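Local coordinates for protein exported gluconolactonase (Xanthomonas campestris pv. campestris, PDB 3DR2) that hydrolyses gluconolactone as a calcium-binding six-bladed beta-propeller enzyme of the SMP-30 family, serving secondary pathways of glucose metabolism, at residues A44-T58 with W61-E74. Residues are numbered along the deposited sequence; the frame is centred on the assembly and turned at random.
Sequences ATWSEGPAWWEAQRT and WSDLVGRRVLGWRE. With CA (calcium ion), chain D.
R57 and E74 form a salt bridge in which the guanidinium takes the carboxylate side-on: NE lies 2.8 Å from OE1 of E74, with that oxygen in the guanidinium plane, and NH2 reaches OE2. The two planes stand 53° apart, so the grip is twisted. W52 lays CZ2 over one guanidinium face. Nearby, NH1 of R73 donates to OG1 of T58 (2.8 Å), which itself bonds to the carbonyl of Q56.

At the other end, D63 serves the backbone just before strand 47-53. A chi1 of 177° sets CG of D63 trans to its own nitrogen, and the carboxylate reaches the backbone amides of T45 and W46; both meet OD2 from above the same face of its plane, W46 N at 3.0 Å and almost straight, T45 N at 3.2 Å. Water 1 joins OD1 to OG1 of T45. Between these ends E48 and S62 make an antiparallel hydrogen-bonded pair, S62 N to E48 O at 2.7 Å, while the E48 side chain, bent at chi2 (-85°), puts OE2 2.5 Å from the calcium ion. OE1 accepts the amide of G49, which steadies the carboxylate; N134, N191 and D242 complete the protein ligands.

W61 points the edge of its indole at S47, whose OG takes a weak bond from NE1 and a further bond with G296. Apolar contact is made by CG2 of V65 on CB of W46 at 3.5 Å, and by P50 CB against W61 CB.

The hairpin of 47-53 and 58-63, with 68-73 beyond it, is the inner part of one propeller blade. Strand 47-53 is its innermost strand, carrying E48 to the calcium ion it binds near the propeller's centre, between strands 88-93 and 290-295 of the adjoining blades.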
ATOM      1  N   ALA A  44       8.200   0.043  -3.768  1.00 11.97           N
ATOM      2  CA  ALA A  44       6.911  -0.633  -3.610  1.00 13.11           C
ATOM      3  C   ALA A  44       6.614  -0.767  -2.121  1.00 12.94           C
ATOM      4  O   ALA A  44       7.308  -0.185  -1.291  1.00 14.19           O
ATOM      5  CB  ALA A  44       6.971  -2.017  -4.244  1.00 12.13           C
ATOM      6  N   THR A  45       5.570  -1.514  -1.772  1.00 11.89           N
ATOM      7  CA  THR A  45       5.284  -1.742  -0.362  1.00 11.82           C
ATOM      8  C   THR A  45       5.416  -3.232  -0.036  1.00 12.36           C
ATOM      9  O   THR A  45       6.059  -3.602   0.940  1.00 12.63           O
ATOM     10  CB  THR A  45       3.880  -1.271   0.046  1.00 11.06           C
ATOM     11  OG1 THR A  45       3.786   0.153  -0.095  1.00 13.69           O
ATOM     12  CG2 THR A  45       3.621  -1.638   1.504  1.00 12.98           C
ATOM     13  N   TRP A  46       4.815  -4.091  -0.857  1.00 12.25           N
ATOM     14  CA  TRP A  46       4.893  -5.529  -0.614  1.00 13.40           C
ATOM     15  C   TRP A  46       5.082  -6.260  -1.938  1.00 15.12           C
ATOM     16  O   TRP A  46       4.117  -6.711  -2.555  1.00 13.35           O
ATOM     17  CB  TRP A  46       3.616  -6.007   0.094  1.00 17.25           C
ATOM     18  CG  TRP A  46       3.656  -7.433   0.588  1.00 18.52           C
ATOM     19  CD1 TRP A  46       3.709  -8.565  -0.174  1.00 20.92           C
ATOM     20  CD2 TRP A  46       3.598  -7.871   1.953  1.00 21.79           C
ATOM     21  NE1 TRP A  46       3.684  -9.679   0.628  1.00 22.96           N
ATOM     22  CE2 TRP A  46       3.616  -9.284   1.937  1.00 20.62           C
ATOM     23  CE3 TRP A  46       3.530  -7.209   3.186  1.00 21.64           C
ATOM     24  CZ2 TRP A  46       3.566 -10.050   3.112  1.00 22.74           C
ATOM     25  CZ3 TRP A  46       3.479  -7.971   4.357  1.00 22.71           C
ATOM     26  CH2 TRP A  46       3.497  -9.377   4.307  1.00 23.49           C
ATOM     27  N   SER A  47       6.336  -6.363  -2.365  1.00 12.94           N
ATOM     28  CA  SER A  47       6.688  -7.014  -3.623  1.00 11.56           C
ATOM     29  C   SER A  47       6.490  -8.517  -3.554  1.00 13.91           C
ATOM     30  O   SER A  47       6.874  -9.162  -2.574  1.00 11.98           O
ATOM     31  CB  SER A  47       8.143  -6.704  -3.980  1.00 13.96           C
ATOM     32  OG  SER A  47       8.317  -5.313  -4.195  1.00 13.23           O
ATOM     33  N   GLU A  48       5.920  -9.068  -4.621  1.00 12.95           N
ATOM     34  CA  GLU A  48       5.632 -10.498  -4.693  1.00 14.16           C
ATOM     35  C   GLU A  48       5.502 -10.991  -6.133  1.00 13.62           C
ATOM     36  O   GLU A  48       5.515 -10.203  -7.076  1.00 13.18           O
ATOM     37  CB  GLU A  48       4.315 -10.779  -3.958  1.00 18.44           C
ATOM     38  CG  GLU A  48       4.459 -11.554  -2.656  1.00 21.14           C
ATOM     39  CD  GLU A  48       4.507 -13.042  -2.881  1.00 23.90           C
ATOM     40  OE1 GLU A  48       5.062 -13.478  -3.913  1.00 24.61           O
ATOM     41  OE2 GLU A  48       3.995 -13.790  -2.021  1.00 27.64           O
ATOM     42  N   GLY A  49       5.388 -12.310  -6.270  1.00 12.54           N
ATOM     43  CA  GLY A  49       5.189 -12.958  -7.556  1.00 12.67           C
ATOM     44  C   GLY A  49       5.978 -12.582  -8.800  1.00 14.86           C
ATOM     45  O   GLY A  49       5.386 -12.257  -9.834  1.00 11.90           O
ATOM     46  N   PRO A  50       7.313 -12.649  -8.750  1.00 14.13           N
ATOM     47  CA  PRO A  50       8.140 -12.309  -9.913  1.00 14.88           C
ATOM     48  C   PRO A  50       8.053 -13.389 -10.992  1.00 17.28           C
ATOM     49  O   PRO A  50       8.100 -14.582 -10.697  1.00 16.03           O
ATOM     50  CB  PRO A  50       9.536 -12.210  -9.318  1.00 14.95           C
ATOM     51  CG  PRO A  50       9.504 -13.287  -8.250  1.00 15.24           C
ATOM     52  CD  PRO A  50       8.145 -13.067  -7.606  1.00 13.61           C
ATOM     53  N   ALA A  51       7.934 -12.961 -12.243  1.00 13.14           N
ATOM     54  CA  ALA A  51       7.846 -13.885 -13.361  1.00 13.63           C
ATOM     55  C   ALA A  51       8.529 -13.266 -14.573  1.00 16.92           C
ATOM     56  O   ALA A  51       8.251 -12.122 -14.940  1.00 14.94           O
ATOM     57  CB  ALA A  51       6.389 -14.182 -13.681  1.00 14.38           C
ATOM     58  N   TRP A  52       9.424 -14.025 -15.194  1.00 13.67           N
ATOM     59  CA  TRP A  52      10.131 -13.536 -16.368  1.00 15.10           C
ATOM     60  C   TRP A  52       9.246 -13.685 -17.599  1.00 14.15           C
ATOM     61  O   TRP A  52       8.744 -14.770 -17.888  1.00 16.44           O
ATOM     62  CB  TRP A  52      11.438 -14.306 -16.565  1.00 17.74           C
ATOM     63  CG  TRP A  52      12.149 -13.921 -17.828  1.00 18.76           C
ATOM     64  CD1 TRP A  52      12.211 -14.641 -18.985  1.00 20.33           C
ATOM     65  CD2 TRP A  52      12.854 -12.697 -18.078  1.00 19.27           C
ATOM     66  NE1 TRP A  52      12.909 -13.944 -19.940  1.00 18.92           N
ATOM     67  CE2 TRP A  52      13.314 -12.748 -19.411  1.00 19.56           C
ATOM     68  CE3 TRP A  52      13.137 -11.564 -17.305  1.00 18.49           C
ATOM     69  CZ2 TRP A  52      14.048 -11.703 -19.993  1.00 20.04           C
ATOM     70  CZ3 TRP A  52      13.866 -10.524 -17.883  1.00 20.77           C
ATOM     71  CH2 TRP A  52      14.312 -10.604 -19.216  1.00 19.94           C
ATOM     72  N   TRP A  53       9.071 -12.581 -18.316  1.00 14.99           N
ATOM     73  CA  TRP A  53       8.235 -12.524 -19.510  1.00 15.40           C
ATOM     74  C   TRP A  53       9.144 -12.367 -20.728  1.00 17.87           C
ATOM     75  O   TRP A  53       9.488 -11.251 -21.117  1.00 17.57           O
ATOM     76  CB  TRP A  53       7.296 -11.322 -19.382  1.00 16.05           C
ATOM     77  CG  TRP A  53       6.159 -11.284 -20.347  1.00 17.36           C
ATOM     78  CD1 TRP A  53       5.742 -12.285 -21.179  1.00 17.38           C
ATOM     79  CD2 TRP A  53       5.249 -10.194 -20.539  1.00 17.97           C
ATOM     80  NE1 TRP A  53       4.624 -11.884 -21.874  1.00 19.82           N
ATOM     81  CE2 TRP A  53       4.300 -10.606 -21.499  1.00 19.91           C
ATOM     82  CE3 TRP A  53       5.142  -8.908 -19.990  1.00 19.00           C
ATOM     83  CZ2 TRP A  53       3.255  -9.777 -21.923  1.00 22.02           C
ATOM     84  CZ3 TRP A  53       4.102  -8.084 -20.413  1.00 19.27           C
ATOM     85  CH2 TRP A  53       3.174  -8.525 -21.371  1.00 22.70           C
ATOM     86  N   GLU A  54       9.529 -13.493 -21.321  1.00 17.75           N
ATOM     87  CA  GLU A  54      10.420 -13.504 -22.478  1.00 18.77           C
ATOM     88  C   GLU A  54       9.968 -12.620 -23.639  1.00 19.81           C
ATOM     89  O   GLU A  54      10.759 -11.838 -24.179  1.00 20.49           O
ATOM     90  CB  GLU A  54      10.608 -14.940 -22.975  1.00 20.23           C
ATOM     91  CG  GLU A  54      11.502 -15.072 -24.207  1.00 22.49           C
ATOM     92  CD  GLU A  54      12.979 -14.815 -23.930  1.00 24.13           C
ATOM     93  OE1 GLU A  54      13.350 -14.456 -22.795  1.00 23.41           O
ATOM     94  OE2 GLU A  54      13.784 -14.976 -24.871  1.00 27.63           O
ATOM     95  N   ALA A  55       8.703 -12.741 -24.023  1.00 19.93           N
ATOM     96  CA  ALA A  55       8.166 -11.959 -25.133  1.00 21.47           C
ATOM     97  C   ALA A  55       8.419 -10.453 -25.014  1.00 21.55           C
ATOM     98  O   ALA A  55       8.554  -9.756 -26.023  1.00 23.03           O
ATOM     99  CB  ALA A  55       6.675 -12.222 -25.273  1.00 22.56           C
ATOM    100  N   GLN A  56       8.491  -9.949 -23.787  1.00 20.64           N
ATOM    101  CA  GLN A  56       8.717  -8.524 -23.567  1.00 20.82           C
ATOM    102  C   GLN A  56      10.027  -8.244 -22.832  1.00 18.56           C
ATOM    103  O   GLN A  56      10.290  -7.101 -22.441  1.00 19.80           O
ATOM    104  CB  GLN A  56       7.546  -7.936 -22.766  1.00 21.73           C
ATOM    105  CG  GLN A  56       6.177  -8.150 -23.406  1.00 23.10           C
ATOM    106  CD  GLN A  56       5.492  -6.844 -23.754  1.00 25.39           C
ATOM    107  OE1 GLN A  56       4.365  -6.830 -24.257  1.00 26.77           O
ATOM    108  NE2 GLN A  56       6.168  -5.735 -23.482  1.00 27.30           N
ATOM    109  N   ARG A  57      10.840  -9.286 -22.661  1.00 17.14           N
ATOM    110  CA  ARG A  57      12.112  -9.201 -21.943  1.00 19.81           C
ATOM    111  C   ARG A  57      11.948  -8.319 -20.721  1.00 17.56           C
ATOM    112  O   ARG A  57      12.740  -7.403 -20.466  1.00 16.96           O
ATOM    113  CB  ARG A  57      13.227  -8.672 -22.852  1.00 22.20           C
ATOM    114  CG  ARG A  57      13.569  -9.637 -23.989  1.00 24.37           C
ATOM    115  CD  ARG A  57      14.991  -9.432 -24.510  1.00 25.92           C
ATOM    116  NE  ARG A  57      16.007  -9.814 -23.527  1.00 25.07           N
ATOM    117  CZ  ARG A  57      16.369 -11.063 -23.249  1.00 24.02           C
ATOM    118  NH1 ARG A  57      15.807 -12.085 -23.883  1.00 26.15           N
ATOM    119  NH2 ARG A  57      17.294 -11.294 -22.325  1.00 25.13           N
ATOM    120  N   THR A  58      10.909  -8.633 -19.957  1.00 15.82           N
ATOM    121  CA  THR A  58      10.556  -7.883 -18.762  1.00 16.18           C
ATOM    122  C   THR A  58      10.332  -8.786 -17.552  1.00 15.12           C
ATOM    123  O   THR A  58       9.772  -9.873 -17.684  1.00 14.30           O
ATOM    124  CB  THR A  58       9.247  -7.098 -19.011  1.00 17.86           C
ATOM    125  OG1 THR A  58       9.438  -6.172 -20.088  1.00 17.37           O
ATOM    126  CG2 THR A  58       8.812  -6.350 -17.756  1.00 16.79           C
ATOM    127  N   TRP A  61       6.280  -8.367 -11.731  1.00 11.51           N
ATOM    128  CA  TRP A  61       6.071  -8.729 -10.335  1.00 11.54           C
ATOM    129  C   TRP A  61       4.989  -7.838  -9.745  1.00 12.41           C
ATOM    130  O   TRP A  61       4.633  -6.821 -10.336  1.00 10.86           O
ATOM    131  CB  TRP A  61       7.389  -8.668  -9.546  1.00 12.80           C
ATOM    132  CG  TRP A  61       7.757  -7.366  -8.922  1.00 11.95           C
ATOM    133  CD1 TRP A  61       7.638  -7.036  -7.609  1.00 12.64           C
ATOM    134  CD2 TRP A  61       8.379  -6.245  -9.565  1.00 11.48           C
ATOM    135  NE1 TRP A  61       8.152  -5.781  -7.384  1.00 12.63           N
ATOM    136  CE2 TRP A  61       8.614  -5.272  -8.570  1.00 12.50           C
ATOM    137  CE3 TRP A  61       8.765  -5.971 -10.884  1.00 13.12           C
ATOM    138  CZ2 TRP A  61       9.216  -4.039  -8.850  1.00 14.49           C
ATOM    139  CZ3 TRP A  61       9.363  -4.745 -11.163  1.00 13.37           C
ATOM    140  CH2 TRP A  61       9.582  -3.795 -10.148  1.00 12.53           C
ATOM    141  N   SER A  62       4.441  -8.235  -8.602  1.00 10.72           N
ATOM    142  CA  SER A  62       3.362  -7.473  -7.988  1.00 10.21           C
ATOM    143  C   SER A  62       3.728  -6.657  -6.769  1.00 12.18           C
ATOM    144  O   SER A  62       4.592  -7.038  -5.996  1.00 12.22           O
ATOM    145  CB  SER A  62       2.237  -8.413  -7.531  1.00 11.64           C
ATOM    146  OG  SER A  62       1.735  -9.189  -8.590  1.00 12.39           O
ATOM    147  N   ASP A  63       3.062  -5.520  -6.614  1.00 10.75           N
ATOM    148  CA  ASP A  63       3.203  -4.752  -5.388  1.00 11.98           C
ATOM    149  C   ASP A  63       1.810  -5.049  -4.838  1.00 12.98           C
ATOM    150  O   ASP A  63       0.851  -4.353  -5.152  1.00 14.95           O
ATOM    151  CB  ASP A  63       3.350  -3.254  -5.619  1.00 13.52           C
ATOM    152  CG  ASP A  63       3.428  -2.483  -4.306  1.00 12.43           C
ATOM    153  OD1 ASP A  63       3.677  -1.262  -4.323  1.00 15.50           O
ATOM    154  OD2 ASP A  63       3.238  -3.113  -3.240  1.00 14.32           O
ATOM    155  N   LEU A  64       1.704  -6.117  -4.053  1.00 13.02           N
ATOM    156  CA  LEU A  64       0.423  -6.564  -3.500  1.00 14.59           C
ATOM    157  C   LEU A  64      -0.359  -5.479  -2.784  1.00 14.11           C
ATOM    158  O   LEU A  64      -1.522  -5.231  -3.090  1.00 13.58           O
ATOM    159  CB  LEU A  64       0.664  -7.726  -2.537  1.00 15.69           C
ATOM    160  CG  LEU A  64      -0.363  -8.856  -2.382  1.00 21.92           C
ATOM    161  CD1 LEU A  64      -0.161  -9.480  -1.014  1.00 17.96           C
ATOM    162  CD2 LEU A  64      -1.790  -8.370  -2.534  1.00 18.81           C
ATOM    163  N   VAL A  65       0.283  -4.835  -1.822  1.00 12.02           N
ATOM    164  CA  VAL A  65      -0.364  -3.798  -1.042  1.00 12.55           C
ATOM    165  C   VAL A  65      -0.611  -2.510  -1.827  1.00 12.93           C
ATOM    166  O   VAL A  65      -1.589  -1.802  -1.576  1.00 11.57           O
ATOM    167  CB  VAL A  65       0.462  -3.528   0.231  1.00 12.75           C
ATOM    168  CG1 VAL A  65      -0.104  -2.354   1.005  1.00 14.51           C
ATOM    169  CG2 VAL A  65       0.455  -4.781   1.100  1.00 13.88           C
ATOM    170  N   GLY A  66       0.268  -2.221  -2.782  1.00 11.73           N
ATOM    171  CA  GLY A  66       0.126  -1.028  -3.602  1.00 12.24           C
ATOM    172  C   GLY A  66      -0.837  -1.234  -4.760  1.00 12.89           C
ATOM    173  O   GLY A  66      -1.133  -0.305  -5.509  1.00 11.56           O
ATOM    174  N   ARG A  67      -1.308  -2.469  -4.913  1.00 12.42           N
ATOM    175  CA  ARG A  67      -2.261  -2.823  -5.951  1.00 11.32           C
ATOM    176  C   ARG A  67      -1.821  -2.502  -7.371  1.00 14.30           C
ATOM    177  O   ARG A  67      -2.527  -1.848  -8.139  1.00 11.58           O
ATOM    178  CB  ARG A  67      -3.610  -2.173  -5.628  1.00 13.60           C
ATOM    179  CG  ARG A  67      -4.033  -2.462  -4.190  1.00 12.91           C
ATOM    180  CD  ARG A  67      -5.319  -1.760  -3.784  1.00 14.23           C
ATOM    181  NE  ARG A  67      -6.487  -2.292  -4.480  1.00 13.68           N
ATOM    182  CZ  ARG A  67      -7.742  -2.019  -4.139  1.00 16.75           C
ATOM    183  NH1 ARG A  67      -7.993  -1.218  -3.111  1.00 16.42           N
ATOM    184  NH2 ARG A  67      -8.748  -2.550  -4.828  1.00 17.70           N
ATOM    185  N   ARG A  68      -0.639  -2.998  -7.714  1.00 12.55           N
ATOM    186  CA  ARG A  68      -0.078  -2.816  -9.044  1.00 12.69           C
ATOM    187  C   ARG A  68       0.717  -4.042  -9.441  1.00 12.60           C
ATOM    188  O   ARG A  68       1.191  -4.784  -8.587  1.00 13.47           O
ATOM    189  CB  ARG A  68       0.887  -1.627  -9.068  1.00 15.01           C
ATOM    190  CG  ARG A  68       0.255  -0.253  -9.132  1.00 14.25           C
ATOM    191  CD  ARG A  68       1.355   0.793  -9.071  1.00 17.21           C
ATOM    192  NE  ARG A  68       0.911   2.119  -9.483  1.00 16.15           N
ATOM    193  CZ  ARG A  68       1.465   3.248  -9.053  1.00 19.19           C
ATOM    194  NH1 ARG A  68       2.467   3.206  -8.196  1.00 16.49           N
ATOM    195  NH2 ARG A  68       1.034   4.418  -9.497  1.00 17.70           N
ATOM    196  N   VAL A  69       0.840  -4.250 -10.749  1.00 11.94           N
ATOM    197  CA  VAL A  69       1.675  -5.309 -11.296  1.00 13.96           C
ATOM    198  C   VAL A  69       2.682  -4.469 -12.082  1.00 13.37           C
ATOM    199  O   VAL A  69       2.298  -3.731 -12.998  1.00 14.31           O
ATOM    200  CB  VAL A  69       0.921  -6.241 -12.255  1.00 15.87           C
ATOM    201  CG1 VAL A  69       1.921  -7.099 -13.012  1.00 15.05           C
ATOM    202  CG2 VAL A  69      -0.024  -7.144 -11.470  1.00 17.17           C
ATOM    203  N   LEU A  70       3.950  -4.556 -11.698  1.00 11.54           N
ATOM    204  CA  LEU A  70       5.020  -3.771 -12.314  1.00 14.32           C
ATOM    205  C   LEU A  70       5.851  -4.570 -13.302  1.00 15.74           C
ATOM    206  O   LEU A  70       5.866  -5.799 -13.265  1.00 13.20           O
ATOM    207  CB  LEU A  70       5.934  -3.226 -11.219  1.00 14.40           C
ATOM    208  CG  LEU A  70       5.194  -2.466 -10.114  1.00 13.21           C
ATOM    209  CD1 LEU A  70       6.120  -2.204  -8.944  1.00 17.18           C
ATOM    210  CD2 LEU A  70       4.647  -1.160 -10.687  1.00 13.49           C
ATOM    211  N   GLY A  71       6.557  -3.851 -14.173  1.00 14.58           N
ATOM    212  CA  GLY A  71       7.402  -4.494 -15.158  1.00 15.06           C
ATOM    213  C   GLY A  71       8.775  -3.848 -15.229  1.00 16.26           C
ATOM    214  O   GLY A  71       8.897  -2.655 -15.515  1.00 14.82           O
ATOM    215  N   TRP A  72       9.809  -4.637 -14.959  1.00 14.21           N
ATOM    216  CA  TRP A  72      11.184  -4.150 -15.008  1.00 15.96           C
ATOM    217  C   TRP A  72      11.738  -4.402 -16.405  1.00 15.50           C
ATOM    218  O   TRP A  72      11.742  -5.542 -16.870  1.00 14.81           O
ATOM    219  CB  TRP A  72      12.045  -4.896 -13.990  1.00 13.82           C
ATOM    220  CG  TRP A  72      13.504  -4.564 -14.073  1.00 14.58           C
ATOM    221  CD1 TRP A  72      14.132  -3.469 -13.552  1.00 15.55           C
ATOM    222  CD2 TRP A  72      14.518  -5.336 -14.726  1.00 15.45           C
ATOM    223  NE1 TRP A  72      15.479  -3.512 -13.838  1.00 15.91           N
ATOM    224  CE2 TRP A  72      15.742  -4.647 -14.557  1.00 16.85           C
ATOM    225  CE3 TRP A  72      14.514  -6.543 -15.439  1.00 17.52           C
ATOM    226  CZ2 TRP A  72      16.952  -5.128 -15.075  1.00 16.83           C
ATOM    227  CZ3 TRP A  72      15.719  -7.020 -15.953  1.00 18.35           C
ATOM    228  CH2 TRP A  72      16.920  -6.310 -15.765  1.00 18.18           C
ATOM    229  N   ARG A  73      12.187  -3.333 -17.065  1.00 15.41           N
ATOM    230  CA  ARG A  73      12.765  -3.416 -18.407  1.00 17.43           C
ATOM    231  C   ARG A  73      14.281  -3.538 -18.236  1.00 16.73           C
ATOM    232  O   ARG A  73      14.839  -3.048 -17.259  1.00 18.65           O
ATOM    233  CB  ARG A  73      12.433  -2.158 -19.213  1.00 18.02           C
ATOM    234  CG  ARG A  73      10.990  -1.674 -19.098  1.00 19.65           C
ATOM    235  CD  ARG A  73       9.956  -2.739 -19.453  1.00 20.68           C
ATOM    236  NE  ARG A  73       8.630  -2.132 -19.589  1.00 19.14           N
ATOM    237  CZ  ARG A  73       7.548  -2.757 -20.047  1.00 19.85           C
ATOM    238  NH1 ARG A  73       7.610  -4.034 -20.415  1.00 19.13           N
ATOM    239  NH2 ARG A  73       6.407  -2.087 -20.177  1.00 17.09           N
ATOM    240  N   GLU A  74      14.955  -4.165 -19.189  1.00 19.22           N
ATOM    241  CA  GLU A  74      16.391  -4.363 -19.054  1.00 20.75           C
ATOM    242  C   GLU A  74      17.266  -3.108 -18.981  1.00 22.24           C
ATOM    243  O   GLU A  74      18.435  -3.195 -18.607  1.00 23.94           O
ATOM    244  CB  GLU A  74      16.875  -5.313 -20.149  1.00 22.28           C
ATOM    245  CG  GLU A  74      16.204  -6.685 -20.052  1.00 21.82           C
ATOM    246  CD  GLU A  74      16.786  -7.705 -21.005  1.00 22.79           C
ATOM    247  OE1 GLU A  74      16.765  -7.457 -22.227  1.00 24.35           O
ATOM    248  OE2 GLU A  74      17.261  -8.760 -20.529  1.00 21.09           O
TER
HETATM  249 CA    CA D 707       3.429 -16.248  -1.695  1.00  1.00          CA
HETATM  250  O   HOH W   1       3.189   0.823  -2.546  1.00 14.83           O
HETATM  251  O   HOH W   2      13.308  -4.862 -21.513  1.00 19.11           O
HETATM  252  O   HOH W   3       4.567 -17.948  -2.942  1.00 14.52           O
HETATM  253  O   HOH W   4       2.265 -14.487  -0.275  1.00 16.93           O
HETATM  254  O   HOH W   5       2.814 -15.481  -3.893  1.00 13.53           O
HETATM  255  O   HOH W   6       5.595 -15.436  -2.503  1.00 24.65           O